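Local coordinates for protein putative trimethylamine methyltransferase (Rhizobium meliloti, PDB 4YYC) that belongs to the trimethylamine methyltransferase family and probably acts as a methyl-group transferase, at residues A156-E159 with D160-N163; V165-A168 with Y169-P172; I187-N190 with K191-L194; V197-H200 with I201-D205; W395-G398 with G399-S402. One frame throughout, in Å; residues are numbered along the deposited sequence. Where two conformers were deposited one is given.

Contacts 1 and 2 are the two ends of helix 158-170, and contacts 3 and 4 are the corresponding ends of helix 192-202, the next helix in the chain. The N-terminal ends are polar: contact 1 is a side-chain capping box, partly buried, while contact 3, a surface turn, relies on an arginine and a bridging water. The C-terminal ends lean on packing: a folded selenomethionine in contact 2, a tyrosine ring in contact 4, the most buried of the five. Contact 4 lies against both contacts 1 and 2, and contact 3 touches contact 1. Contact 5 touches none of them; it is a beta hairpin whose tryptophan lies near a bound unidentified ligand.

Contact 1 of 5, residues A156-E159 with D160-N163; sequences ATIE and DFRN
Thr157 and Asp160 each reach for the other's backbone N-H across the first turn of helix 158-170, the two side chains meeting at a slant. In Thr157 the hydroxyl sits between its own backbone N and carbonyl carbon (chi1 64°), which turns OG1 to Asp160 N, 3.1 Å away, over a fairly straight bond of 164°. Asp160 replies with a carboxylate swung back beside its own backbone N (chi1 -62°). Its OD2 accepts from Thr157 N at 2.9 Å, using the lone pair directed away from OD1. The Thr157 OG1 hydroxyl also lies 3.0 Å from Asp160 OD2, a weak bond and one not settled, because the proton has another acceptor within range. Arg154 makes a salt bridge to OD2 and the Tyr404 hydroxyl bonds OD1, so both oxygens of this buried carboxylate are held and its rotation is fixed; the arginine probably offsets much of its charge.

On another side of the turn, Ile158 bends its tip forward, CD1 coming obliquely to Phe161 CB at 4.0 Å. Ile158 CG1 lies 4.1 Å from Arg162 NE. The Phe161 ring itself leads away to helix 192-202, where it meets the ring of His200. Farther round, a water accepts a hydrogen bond from Asn163 ND2 at 3.0 Å and donates one to Glu159 OE2, tying the two side chains together; the same ND2 bonds Tyr404 OH. Meanwhile Phe161 N bonds Thr157 O at 2.9 Å and opens the helical pattern. The reciprocal Thr157-Asp160 pairing is a capping box, with Thr157 as N-cap of the helix.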
loop_
_atom_site.group_PDB
_atom_site.type_symbol
_atom_site.label_atom_id
_atom_site.label_comp_id
_atom_site.label_asym_id
_atom_site.label_seq_id
_atom_site.Cartn_x
_atom_site.Cartn_y
_atom_site.Cartn_z
ATOM N N ALA A 156 -1.957 -28.850 9.632
ATOM C CA ALA A 156 -1.267 -28.250 10.766
ATOM C C ALA A 156 -1.339 -29.143 12.008
ATOM O O ALA A 156 -2.305 -29.866 12.181
ATOM C CB ALA A 156 -1.944 -26.938 11.090
ATOM N N THR A 157 -0.306 -29.044 12.852
ATOM C CA THR A 157 -0.201 -29.824 14.089
ATOM C C THR A 157 0.007 -28.903 15.262
ATOM O O THR A 157 0.244 -27.709 15.113
ATOM C CB THR A 157 1.016 -30.751 14.038
ATOM O OG1 THR A 157 2.211 -29.961 13.963
ATOM C CG2 THR A 157 0.927 -31.694 12.844
ATOM N N ILE A 158 -0.069 -29.488 16.466
ATOM C CA ILE A 158 0.245 -28.690 17.659
ATOM C C ILE A 158 1.678 -28.193 17.660
ATOM O O ILE A 158 1.946 -27.135 18.221
ATOM C CB ILE A 158 -0.130 -29.481 18.933
ATOM C CG1 ILE A 158 -0.076 -28.588 20.169
ATOM C CG2 ILE A 158 0.726 -30.719 19.089
ATOM C CD1 ILE A 158 -1.107 -27.488 20.219
ATOM N N GLU A 159 2.607 -28.962 17.104
ATOM C CA GLU A 159 3.980 -28.494 16.964
ATOM C C GLU A 159 4.017 -27.210 16.102
ATOM O O GLU A 159 4.685 -26.222 16.460
ATOM C CB GLU A 159 4.885 -29.573 16.381
ATOM C CG GLU A 159 6.309 -29.109 16.325
ATOM C CD GLU A 159 7.278 -30.213 15.949
ATOM O OE1 GLU A 159 6.934 -31.436 15.990
ATOM O OE2 GLU A 159 8.391 -29.828 15.558
ATOM N N ASP A 160 3.266 -27.185 14.985
ATOM C CA ASP A 160 3.202 -25.965 14.206
ATOM C C ASP A 160 2.570 -24.822 14.985
ATOM O O ASP A 160 3.027 -23.668 14.916
ATOM C CB ASP A 160 2.363 -26.144 12.926
ATOM C CG ASP A 160 2.912 -27.153 11.999
ATOM O OD1 ASP A 160 4.098 -27.029 11.612
ATOM O OD2 ASP A 160 2.148 -28.075 11.640
ATOM N N PHE A 161 1.492 -25.128 15.703
ATOM C CA PHE A 161 0.830 -24.097 16.537
ATOM C C PHE A 161 1.858 -23.452 17.470
ATOM O O PHE A 161 2.024 -22.237 17.549
ATOM C CB PHE A 161 -0.287 -24.759 17.344
ATOM C CG PHE A 161 -1.230 -23.797 18.004
ATOM C CD1 PHE A 161 -0.913 -23.146 19.210
ATOM C CD2 PHE A 161 -2.438 -23.489 17.406
ATOM C CE1 PHE A 161 -1.792 -22.235 19.769
ATOM C CE2 PHE A 161 -3.304 -22.586 17.968
ATOM C CZ PHE A 161 -2.968 -21.956 19.164
ATOM N N ARG A 162 2.602 -24.302 18.156
ATOM C CA ARG A 162 3.634 -23.803 19.057
ATOM C C ARG A 162 4.689 -22.980 18.316
ATOM O O ARG A 162 5.094 -21.918 18.804
ATOM C CB ARG A 162 4.280 -24.940 19.820
ATOM C CG ARG A 162 3.339 -25.494 20.862
ATOM C CD ARG A 162 3.889 -26.765 21.429
ATOM N NE ARG A 162 3.064 -27.259 22.502
ATOM C CZ ARG A 162 3.379 -28.338 23.223
ATOM N NH1 ARG A 162 4.503 -29.050 22.982
ATOM N NH2 ARG A 162 2.569 -28.685 24.213
ATOM N N ASN A 163 5.114 -23.446 17.149
ATOM C CA ASN A 163 6.085 -22.682 16.376
ATOM C C ASN A 163 5.560 -21.269 16.043
ATOM O O ASN A 163 6.326 -20.304 16.095
ATOM C CB ASN A 163 6.505 -23.404 15.118
ATOM C CG ASN A 163 7.423 -24.566 15.383
ATOM O OD1 ASN A 163 8.061 -24.635 16.439
ATOM N ND2 ASN A 163 7.521 -25.479 14.430
HETATM O O HOH W 1 9.439 -27.775 14.589
#

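Contact 2 of 5, residues V165-A168 with Y169-P172; sequences VKLA and YMAP
Met170, present as selenomethionine, sets off with CG beside its own backbone N (chi1 -68°), runs straight through the next bond and then folds at the selenium (chi3 -76°), which carries its methyl back to Lys166 and Leu167. This is the last turn of helix 158-170, and the folded side chain closes over the turn before it. CE rests 3.4 Å from Lys166 O and meets Leu167 CD2 at 3.9 Å, the leucine and selenomethionine chains running at a slant to each other. Lys166 adds only the root of its side chain: CB is 4.1 Å from Met170 CE, and the rest extends away. The cluster is backed from outside by helix 481-495, where Trp492 touches both Leu167 and Met170.

Tyr169 leaves on a different side of the helix. Its CB sits 3.4 Å from Lys166 O, which lies near the plane of the ring and at its edge, while the ring heads for Ser204 and Asp205 beyond helix 192-202. Lys206 NZ bonds the carbonyl oxygens of Ala168 and Tyr169, so a positive charge stands at the negative end of the helix dipole, where it is likely to be favourable. Lys166 O takes its helical bond from Met170 N at 3.0 Å. Ala171 is the first residue to leave helical angles, yet its N still bonds Leu167 O at 2.8 Å, and Ala171 CB lies 3.3 Å from that same oxygen.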
loop_
_atom_site.group_PDB
_atom_site.type_symbol
_atom_site.label_atom_id
_atom_site.label_comp_id
_atom_site.label_asym_id
_atom_site.label_seq_id
_atom_site.Cartn_x
_atom_site.Cartn_y
_atom_site.Cartn_z
ATOM N N VAL A 165 3.269 -19.586 17.722
ATOM C CA VAL A 165 3.284 -18.829 18.947
ATOM C C VAL A 165 4.688 -18.296 19.247
ATOM O O VAL A 165 4.857 -17.135 19.623
ATOM C CB VAL A 165 2.694 -19.602 20.121
ATOM C CG1 VAL A 165 2.834 -18.810 21.403
ATOM C CG2 VAL A 165 1.213 -19.854 19.864
ATOM N N LYS A 166 5.693 -19.153 19.084
ATOM C CA LYS A 166 7.074 -18.746 19.279
ATOM C C LYS A 166 7.483 -17.596 18.352
ATOM O O LYS A 166 8.087 -16.625 18.785
ATOM C CB LYS A 166 8.035 -19.932 19.101
ATOM C CG LYS A 166 7.867 -21.057 20.136
ATOM C CD LYS A 166 8.801 -22.206 19.786
ATOM C CE LYS A 166 8.763 -23.282 20.844
ATOM N NZ LYS A 166 9.575 -24.476 20.527
ATOM N N LEU A 167 7.149 -17.718 17.054
ATOM C CA LEU A 167 7.522 -16.675 16.108
ATOM C C LEU A 167 6.807 -15.369 16.382
ATOM O O LEU A 167 7.402 -14.283 16.234
ATOM C CB LEU A 167 7.222 -17.139 14.680
ATOM C CG LEU A 167 8.066 -18.326 14.163
ATOM C CD1 LEU A 167 7.535 -18.696 12.795
ATOM C CD2 LEU A 167 9.538 -18.025 14.065
ATOM N N ALA A 168 5.557 -15.457 16.834
ATOM C CA ALA A 168 4.818 -14.267 17.219
ATOM C C ALA A 168 5.402 -13.601 18.477
ATOM O O ALA A 168 5.438 -12.365 18.562
ATOM C CB ALA A 168 3.354 -14.594 17.470
ATOM N N TYR A 169 5.871 -14.415 19.423
ATOM C CA TYR A 169 6.547 -13.907 20.623
ATOM C C TYR A 169 7.814 -13.140 20.236
ATOM O O TYR A 169 8.104 -12.086 20.781
ATOM C CB TYR A 169 6.857 -15.071 21.576
ATOM C CG TYR A 169 7.742 -14.695 22.712
ATOM C CD1 TYR A 169 7.259 -13.941 23.762
ATOM C CD2 TYR A 169 9.101 -15.037 22.703
ATOM C CE1 TYR A 169 8.069 -13.606 24.832
ATOM C CE2 TYR A 169 9.923 -14.700 23.773
ATOM C CZ TYR A 169 9.400 -13.982 24.819
ATOM O OH TYR A 169 10.193 -13.618 25.870
HETATM N N MSE A 170 8.569 -13.675 19.274
HETATM C CA MSE A 170 9.828 -13.080 18.863
HETATM C C MSE A 170 9.665 -11.911 17.916
HETATM O O MSE A 170 10.496 -11.002 17.950
HETATM C CB MSE A 170 10.723 -14.124 18.240
HETATM C CG MSE A 170 11.182 -15.118 19.283
HETATM SE SE MSE A 170 12.384 -16.499 18.554
HETATM C CE MSE A 170 11.140 -17.636 17.616
ATOM N N ALA A 171 8.662 -11.913 17.047
ATOM C CA ALA A 171 8.474 -10.855 16.026
ATOM C C ALA A 171 8.303 -9.505 16.762
ATOM O O ALA A 171 7.353 -9.344 17.537
ATOM C CB ALA A 171 7.255 -11.127 15.211
ATOM N N PRO A 172 9.169 -8.513 16.480
ATOM C CA PRO A 172 9.138 -7.333 17.355
ATOM C C PRO A 172 7.859 -6.493 17.243
ATOM O O PRO A 172 7.471 -5.856 18.223
ATOM C CB PRO A 172 10.331 -6.493 16.897
ATOM C CG PRO A 172 11.177 -7.392 16.128
ATOM C CD PRO A 172 10.410 -8.602 15.703
#

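Contact 3 of 5, residues I187-N190 with K191-L194; sequences IAVN and KRHL
Ala188 O receives two backbone N-H groups as the chain bends into helix 192-202: Lys191 N at 2.9 Å from above the carbonyl plane, and Arg192 N almost in line with the C=O bond. The tight bend returns Arg192 to Ile187, whose CG2 packs on Arg192 CA at 3.7 Å. The arginine side chain starts between its own backbone N and carbonyl carbon (chi1 65°) and folds again at chi3 (59°), so the guanidinium doubles back along the incoming chain. There it takes one oxygen side-on with two nitrogens: Arg192 NE and NH2 each lie 2.9 Å from Ile187 O, which sits nearly in the guanidinium plane. Val189 runs alongside and lays CG2 over one face, 3.4 Å from Arg192 NH2. NH1 is left to Glu183, which forms a salt bridge with it, so all three nitrogens of the group have a partner and it is unlikely to turn.

Asn190 and Lys191 also lie side by side, Asn190 OD1 being 3.7 Å from Lys191 CG; their ends go to the C-terminal tail, ND2 to Pro521 O and NZ to Asp522. His193 brings its ring back toward Asn190, whose O lies in the ring plane, 3.3 Å from His193 CE1. A water stitches the turn together, donating to Val189 O and accepting from His193 N at 3.0 Å, with His193 ND1 also hydrogen-bonded to it.

On its far side the imidazole bonds Asp220 of helix 215-229, and Leu194 then enters between that helix and helix 503-518, so the surface turn leads directly into a helix-helix seam.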
loop_
_atom_site.group_PDB
_atom_site.type_symbol
_atom_site.label_atom_id
_atom_site.label_comp_id
_atom_site.label_asym_id
_atom_site.label_seq_id
_atom_site.Cartn_x
_atom_site.Cartn_y
_atom_site.Cartn_z
ATOM N N ILE A 187 -4.633 -33.310 17.850
ATOM C CA ILE A 187 -5.293 -33.364 19.129
ATOM C C ILE A 187 -6.797 -33.427 18.830
ATOM O O ILE A 187 -7.315 -32.716 17.957
ATOM C CB ILE A 187 -4.937 -32.169 20.041
ATOM C CG1 ILE A 187 -3.408 -32.107 20.226
ATOM C CG2 ILE A 187 -5.608 -32.318 21.375
ATOM C CD1 ILE A 187 -2.940 -30.885 20.965
ATOM N N ALA A 188 -7.511 -34.247 19.600
ATOM C CA ALA A 188 -8.956 -34.379 19.377
ATOM C C ALA A 188 -9.679 -33.070 19.379
ATOM O O ALA A 188 -9.351 -32.168 20.154
ATOM C CB ALA A 188 -9.561 -35.301 20.408
ATOM N N VAL A 189 -10.729 -32.982 18.576
ATOM C CA VAL A 189 -11.459 -31.751 18.394
ATOM C C VAL A 189 -12.037 -31.182 19.695
ATOM O O VAL A 189 -12.072 -29.983 19.861
ATOM C CB VAL A 189 -12.603 -31.915 17.327
ATOM C CG1 VAL A 189 -13.540 -30.719 17.291
ATOM C CG2 VAL A 189 -11.996 -32.135 15.939
ATOM N N ASN A 190 -12.484 -32.063 20.591
ATOM C CA ASN A 190 -13.062 -31.630 21.852
ATOM C C ASN A 190 -12.036 -31.284 22.903
ATOM O O ASN A 190 -12.407 -30.835 23.960
ATOM C CB ASN A 190 -14.074 -32.671 22.375
ATOM C CG ASN A 190 -13.429 -34.004 22.715
ATOM O OD1 ASN A 190 -12.343 -34.320 22.274
ATOM N ND2 ASN A 190 -14.153 -34.853 23.457
ATOM N N LYS A 191 -10.735 -31.485 22.639
ATOM C CA LYS A 191 -9.701 -31.191 23.634
ATOM C C LYS A 191 -8.678 -30.151 23.226
ATOM O O LYS A 191 -8.005 -29.586 24.093
ATOM C CB LYS A 191 -8.949 -32.471 23.979
ATOM C CG LYS A 191 -9.806 -33.455 24.779
ATOM C CD LYS A 191 -9.156 -34.803 24.866
ATOM C CE LYS A 191 -10.153 -35.792 25.411
ATOM N NZ LYS A 191 -9.494 -37.067 25.784
ATOM N N ARG A 192 -8.535 -29.950 21.930
ATOM C CA ARG A 192 -7.428 -29.143 21.409
ATOM C C ARG A 192 -7.421 -27.715 21.910
ATOM O O ARG A 192 -6.375 -27.106 22.022
ATOM C CB ARG A 192 -7.349 -29.217 19.879
ATOM C CG ARG A 192 -8.538 -28.627 19.153
ATOM C CD ARG A 192 -8.517 -28.740 17.646
ATOM N NE ARG A 192 -8.439 -30.102 17.184
ATOM C CZ ARG A 192 -8.722 -30.489 15.928
ATOM N NH1 ARG A 192 -9.141 -29.593 15.034
ATOM N NH2 ARG A 192 -8.594 -31.767 15.587
ATOM N N HIS A 193 -8.593 -27.135 22.184
ATOM C CA HIS A 193 -8.663 -25.789 22.728
ATOM C C HIS A 193 -7.824 -25.592 23.987
ATOM O O HIS A 193 -7.251 -24.507 24.229
ATOM C CB HIS A 193 -10.096 -25.367 23.030
ATOM C CG HIS A 193 -10.747 -26.125 24.163
ATOM N ND1 HIS A 193 -11.155 -27.434 24.066
ATOM C CD2 HIS A 193 -11.056 -25.734 25.419
ATOM C CE1 HIS A 193 -11.716 -27.813 25.196
ATOM N NE2 HIS A 193 -11.679 -26.792 26.029
ATOM N N LEU A 194 -7.730 -26.643 24.794
ATOM C CA LEU A 194 -6.991 -26.558 26.043
ATOM C C LEU A 194 -5.494 -26.376 25.767
ATOM O O LEU A 194 -4.831 -25.537 26.368
ATOM C CB LEU A 194 -7.192 -27.853 26.845
ATOM C CG LEU A 194 -8.640 -28.068 27.281
ATOM C CD1 LEU A 194 -8.856 -29.516 27.629
ATOM C CD2 LEU A 194 -9.049 -27.127 28.399
HETATM O O HOH W 2 -11.397 -27.922 21.289
#

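Contact 4 of 5, residues V197-H200 with I201-D205; sequences VYSH and IRYSD
Tyr198 and Arg202, one helical turn apart near the end of helix 192-202, run side by side in the same direction. The phenol leaves with CG anti to the backbone N (chi1 180°), which sets one ring face against Arg202 CB, 4.0 Å from the Tyr198 ring centroid, a CH-pi contact. Tyr198 OH lies 3.5 Å from Arg202 CD and hydrogen-bonds Asp506 of helix 503-518. The close-packed side continues at Val197 and Ile201, whose CG1 and CD1 meet at 4.0 Å, both chains pointing the same way. In the backbone, Tyr198 O is gripped twice, by Arg202 N at 2.8 Å and by Ile201 N at 3.0 Å, the latter from well above the carbonyl plane.

The outer side is looser. Arg202 and Tyr203 are partly exposed, and Arg202 was modelled in two conformers, consistent with a more mobile side chain. Tyr203 still closes the turn, its N bonding Ser199 O at 3.0 Å. With an alanine at the Tyr198 position, Arg202 CB would probably lose the ring face it packs over and Asp506 its hydroxyl partner.

Val197 and Ile201 face helix 215-229, Tyr198 reaches between it and helix 503-518, and Ser199 and Tyr203 rest on helix 158-170.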
loop_
_atom_site.group_PDB
_atom_site.type_symbol
_atom_site.label_atom_id
_atom_site.label_comp_id
_atom_site.label_asym_id
_atom_site.label_seq_id
_atom_site.Cartn_x
_atom_site.Cartn_y
_atom_site.Cartn_z
ATOM N N VAL A 197 -4.879 -22.775 24.109
ATOM C CA VAL A 197 -4.741 -21.701 25.106
ATOM C C VAL A 197 -3.434 -21.863 25.913
ATOM O O VAL A 197 -2.682 -20.905 26.142
ATOM C CB VAL A 197 -5.969 -21.613 26.037
ATOM C CG1 VAL A 197 -5.717 -20.657 27.200
ATOM C CG2 VAL A 197 -7.213 -21.230 25.224
ATOM N N TYR A 198 -3.153 -23.077 26.347
ATOM C CA TYR A 198 -1.936 -23.335 27.106
ATOM C C TYR A 198 -0.702 -22.868 26.345
ATOM O O TYR A 198 0.227 -22.296 26.937
ATOM C CB TYR A 198 -1.788 -24.808 27.438
ATOM C CG TYR A 198 -0.513 -25.108 28.226
ATOM C CD1 TYR A 198 -0.439 -24.843 29.598
ATOM C CD2 TYR A 198 0.603 -25.607 27.611
ATOM C CE1 TYR A 198 0.716 -25.135 30.335
ATOM C CE2 TYR A 198 1.771 -25.874 28.312
ATOM C CZ TYR A 198 1.834 -25.630 29.677
ATOM O OH TYR A 198 3.020 -25.908 30.331
ATOM N N SER A 199 -0.690 -23.111 25.038
ATOM C CA SER A 199 0.474 -22.726 24.204
ATOM C C SER A 199 0.731 -21.220 24.241
ATOM O O SER A 199 1.869 -20.779 24.323
ATOM C CB SER A 199 0.285 -23.211 22.757
ATOM O OG SER A 199 0.257 -24.609 22.749
ATOM N N HIS A 200 -0.333 -20.415 24.198
ATOM C CA HIS A 200 -0.210 -18.960 24.314
ATOM C C HIS A 200 0.345 -18.520 25.666
ATOM O O HIS A 200 0.928 -17.457 25.769
ATOM C CB HIS A 200 -1.548 -18.271 24.045
ATOM C CG HIS A 200 -1.989 -18.350 22.606
ATOM N ND1 HIS A 200 -1.328 -17.681 21.599
ATOM C CD2 HIS A 200 -3.006 -19.010 22.007
ATOM C CE1 HIS A 200 -1.921 -17.925 20.449
ATOM N NE2 HIS A 200 -2.947 -18.723 20.667
ATOM N N ILE A 201 0.161 -19.337 26.694
ATOM C CA ILE A 201 0.662 -19.001 28.030
ATOM C C ILE A 201 2.083 -19.467 28.214
ATOM O O ILE A 201 2.896 -18.719 28.782
ATOM C CB ILE A 201 -0.274 -19.564 29.126
ATOM C CG1 ILE A 201 -1.680 -19.018 28.944
ATOM C CG2 ILE A 201 0.294 -19.252 30.503
ATOM C CD1 ILE A 201 -2.768 -19.730 29.716
ATOM N N ARG A 202 2.361 -20.692 27.770
ATOM C CA ARG A 202 3.675 -21.331 28.003
ATOM C C ARG A 202 4.759 -20.723 27.099
ATOM O O ARG A 202 5.896 -20.535 27.539
ATOM C CB ARG A 202 3.549 -22.851 27.788
ATOM C CG ARG A 202 4.808 -23.706 27.977
ATOM C CD ARG A 202 5.445 -23.597 29.363
ATOM N NE ARG A 202 6.150 -22.342 29.426
ATOM C CZ ARG A 202 7.028 -21.953 30.325
ATOM N NH1 ARG A 202 7.461 -22.759 31.297
ATOM N NH2 ARG A 202 7.503 -20.720 30.156
ATOM N N TYR A 203 4.415 -20.415 25.846
ATOM C CA TYR A 203 5.407 -20.033 24.850
ATOM C C TYR A 203 5.413 -18.560 24.533
ATOM O O TYR A 203 6.256 -18.090 23.749
ATOM C CB TYR A 203 5.241 -20.862 23.591
ATOM C CG TYR A 203 5.440 -22.341 23.853
ATOM C CD1 TYR A 203 6.705 -22.850 24.069
ATOM C CD2 TYR A 203 4.361 -23.210 23.938
ATOM C CE1 TYR A 203 6.886 -24.206 24.324
ATOM C CE2 TYR A 203 4.515 -24.565 24.208
ATOM C CZ TYR A 203 5.781 -25.059 24.383
ATOM O OH TYR A 203 5.940 -26.405 24.666
ATOM N N SER A 204 4.526 -17.800 25.174
ATOM C CA SER A 204 4.488 -16.344 24.948
ATOM C C SER A 204 4.059 -15.666 26.240
ATOM O O SER A 204 3.507 -16.337 27.137
ATOM C CB SER A 204 3.467 -16.021 23.879
ATOM O OG SER A 204 3.590 -14.658 23.494
ATOM N N ASP A 205 4.285 -14.368 26.319
ATOM C CA ASP A 205 3.711 -13.543 27.381
ATOM C C ASP A 205 2.954 -12.341 26.821
ATOM O O ASP A 205 2.677 -11.404 27.554
ATOM C CB ASP A 205 4.781 -13.119 28.392
ATOM C CG ASP A 205 5.878 -12.271 27.785
ATOM O OD1 ASP A 205 5.835 -11.984 26.590
ATOM O OD2 ASP A 205 6.786 -11.863 28.571
#

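Contact 5 of 5, residues W395-G398 with G399-S402; sequences WLEG and GLVS
Backbone hydrogen bonds come first: Leu396 and Val401 form an antiparallel hydrogen-bonded pair, Leu396 N to Val401 O at 3.0 Å and Val401 N to Leu396 O at 3.2 Å. Leu396 O also accepts from Gly399 N at 3.1 Å, the two donors arriving on opposite faces of its carbonyl plane. Leu400 N then bonds Glu397 O across the loop, where Glu397, Gly398 and Gly399 all have positive phi.

The ring contact is close. Trp395, with CG anti to the backbone N (chi1 171°), lies flat against Gly399, whose CA stands 3.4 Å from the centroid of the six-membered ring and only 9° off its normal. Gly399, having no side chain, can lie this close to the ring. A leucine in place of Trp395 would probably leave Gly399 without its flat cover and Cys361 O without its NE1 donor.

Apolar contact falls on the strand pair, where Leu396 CB meets Val401 CG1 at 4.0 Å. The charged side chain is that of Glu397, in the loop: its OE1 lies 3.4 Å from Val401 CG2, while OE2 has Arg153 as its salt-bridge partner.

Together they make a beta hairpin with a four-residue loop, its Trp395 side chain about 5 Å from a bound unidentified ligand.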
loop_
_atom_site.group_PDB
_atom_site.type_symbol
_atom_site.label_atom_id
_atom_site.label_comp_id
_atom_site.label_asym_id
_atom_site.label_seq_id
_atom_site.Cartn_x
_atom_site.Cartn_y
_atom_site.Cartn_z
ATOM N N TRP A 395 -1.003 -15.400 6.778
ATOM C CA TRP A 395 -2.091 -15.898 5.927
ATOM C C TRP A 395 -1.656 -16.117 4.486
ATOM O O TRP A 395 -1.086 -15.213 3.842
ATOM C CB TRP A 395 -3.202 -14.858 5.966
ATOM C CG TRP A 395 -4.366 -14.959 5.064
ATOM C CD1 TRP A 395 -4.392 -14.883 3.694
ATOM C CD2 TRP A 395 -5.741 -15.041 5.470
ATOM N NE1 TRP A 395 -5.703 -14.861 3.238
ATOM C CE2 TRP A 395 -6.539 -14.970 4.304
ATOM C CE3 TRP A 395 -6.383 -15.187 6.713
ATOM C CZ2 TRP A 395 -7.917 -15.042 4.357
ATOM C CZ3 TRP A 395 -7.730 -15.241 6.737
ATOM C CH2 TRP A 395 -8.480 -15.194 5.576
ATOM N N LEU A 396 -2.031 -17.266 3.942
ATOM C CA LEU A 396 -1.836 -17.557 2.552
ATOM C C LEU A 396 -3.053 -18.351 2.077
ATOM O O LEU A 396 -3.825 -18.918 2.875
ATOM C CB LEU A 396 -0.507 -18.376 2.417
ATOM C CG LEU A 396 0.154 -18.466 1.066
ATOM C CD1 LEU A 396 0.519 -17.099 0.507
ATOM C CD2 LEU A 396 1.417 -19.300 1.204
ATOM N N GLU A 397 -3.241 -18.405 0.768
ATOM C CA GLU A 397 -4.182 -19.280 0.134
ATOM C C GLU A 397 -5.588 -19.010 0.657
ATOM O O GLU A 397 -6.348 -19.917 0.979
ATOM C CB GLU A 397 -3.748 -20.767 0.282
ATOM C CG GLU A 397 -4.376 -21.651 -0.754
ATOM C CD GLU A 397 -4.124 -23.110 -0.481
ATOM O OE1 GLU A 397 -2.936 -23.549 -0.481
ATOM O OE2 GLU A 397 -5.095 -23.830 -0.209
ATOM N N GLY A 398 -5.951 -17.738 0.767
ATOM C CA GLY A 398 -7.297 -17.386 1.085
ATOM C C GLY A 398 -7.736 -17.785 2.470
ATOM O O GLY A 398 -8.958 -17.864 2.749
ATOM N N GLY A 399 -6.782 -18.006 3.369
ATOM C CA GLY A 399 -7.109 -18.372 4.735
ATOM C C GLY A 399 -6.993 -19.843 5.025
ATOM O O GLY A 399 -7.215 -20.248 6.154
ATOM N N LEU A 400 -6.663 -20.664 4.031
ATOM C CA LEU A 400 -6.510 -22.099 4.248
ATOM C C LEU A 400 -5.166 -22.481 4.756
ATOM O O LEU A 400 -4.999 -23.594 5.274
ATOM C CB LEU A 400 -6.799 -22.888 2.960
ATOM C CG LEU A 400 -8.235 -23.005 2.544
ATOM C CD1 LEU A 400 -8.352 -23.658 1.185
ATOM C CD2 LEU A 400 -9.024 -23.805 3.571
ATOM N N VAL A 401 -4.178 -21.586 4.596
ATOM C CA VAL A 401 -2.803 -21.894 4.971
ATOM C C VAL A 401 -2.186 -20.867 5.905
ATOM O O VAL A 401 -2.315 -19.668 5.661
ATOM C CB VAL A 401 -1.942 -22.005 3.687
ATOM C CG1 VAL A 401 -0.460 -22.063 3.985
ATOM C CG2 VAL A 401 -2.378 -23.240 2.896
ATOM N N SER A 402 -1.498 -21.358 6.947
ATOM C CA SER A 402 -0.545 -20.577 7.767
ATOM C C SER A 402 0.825 -20.913 7.247
ATOM O O SER A 402 1.230 -22.088 7.254
ATOM C CB SER A 402 -0.644 -20.906 9.261
ATOM O OG SER A 402 -1.913 -20.456 9.729
#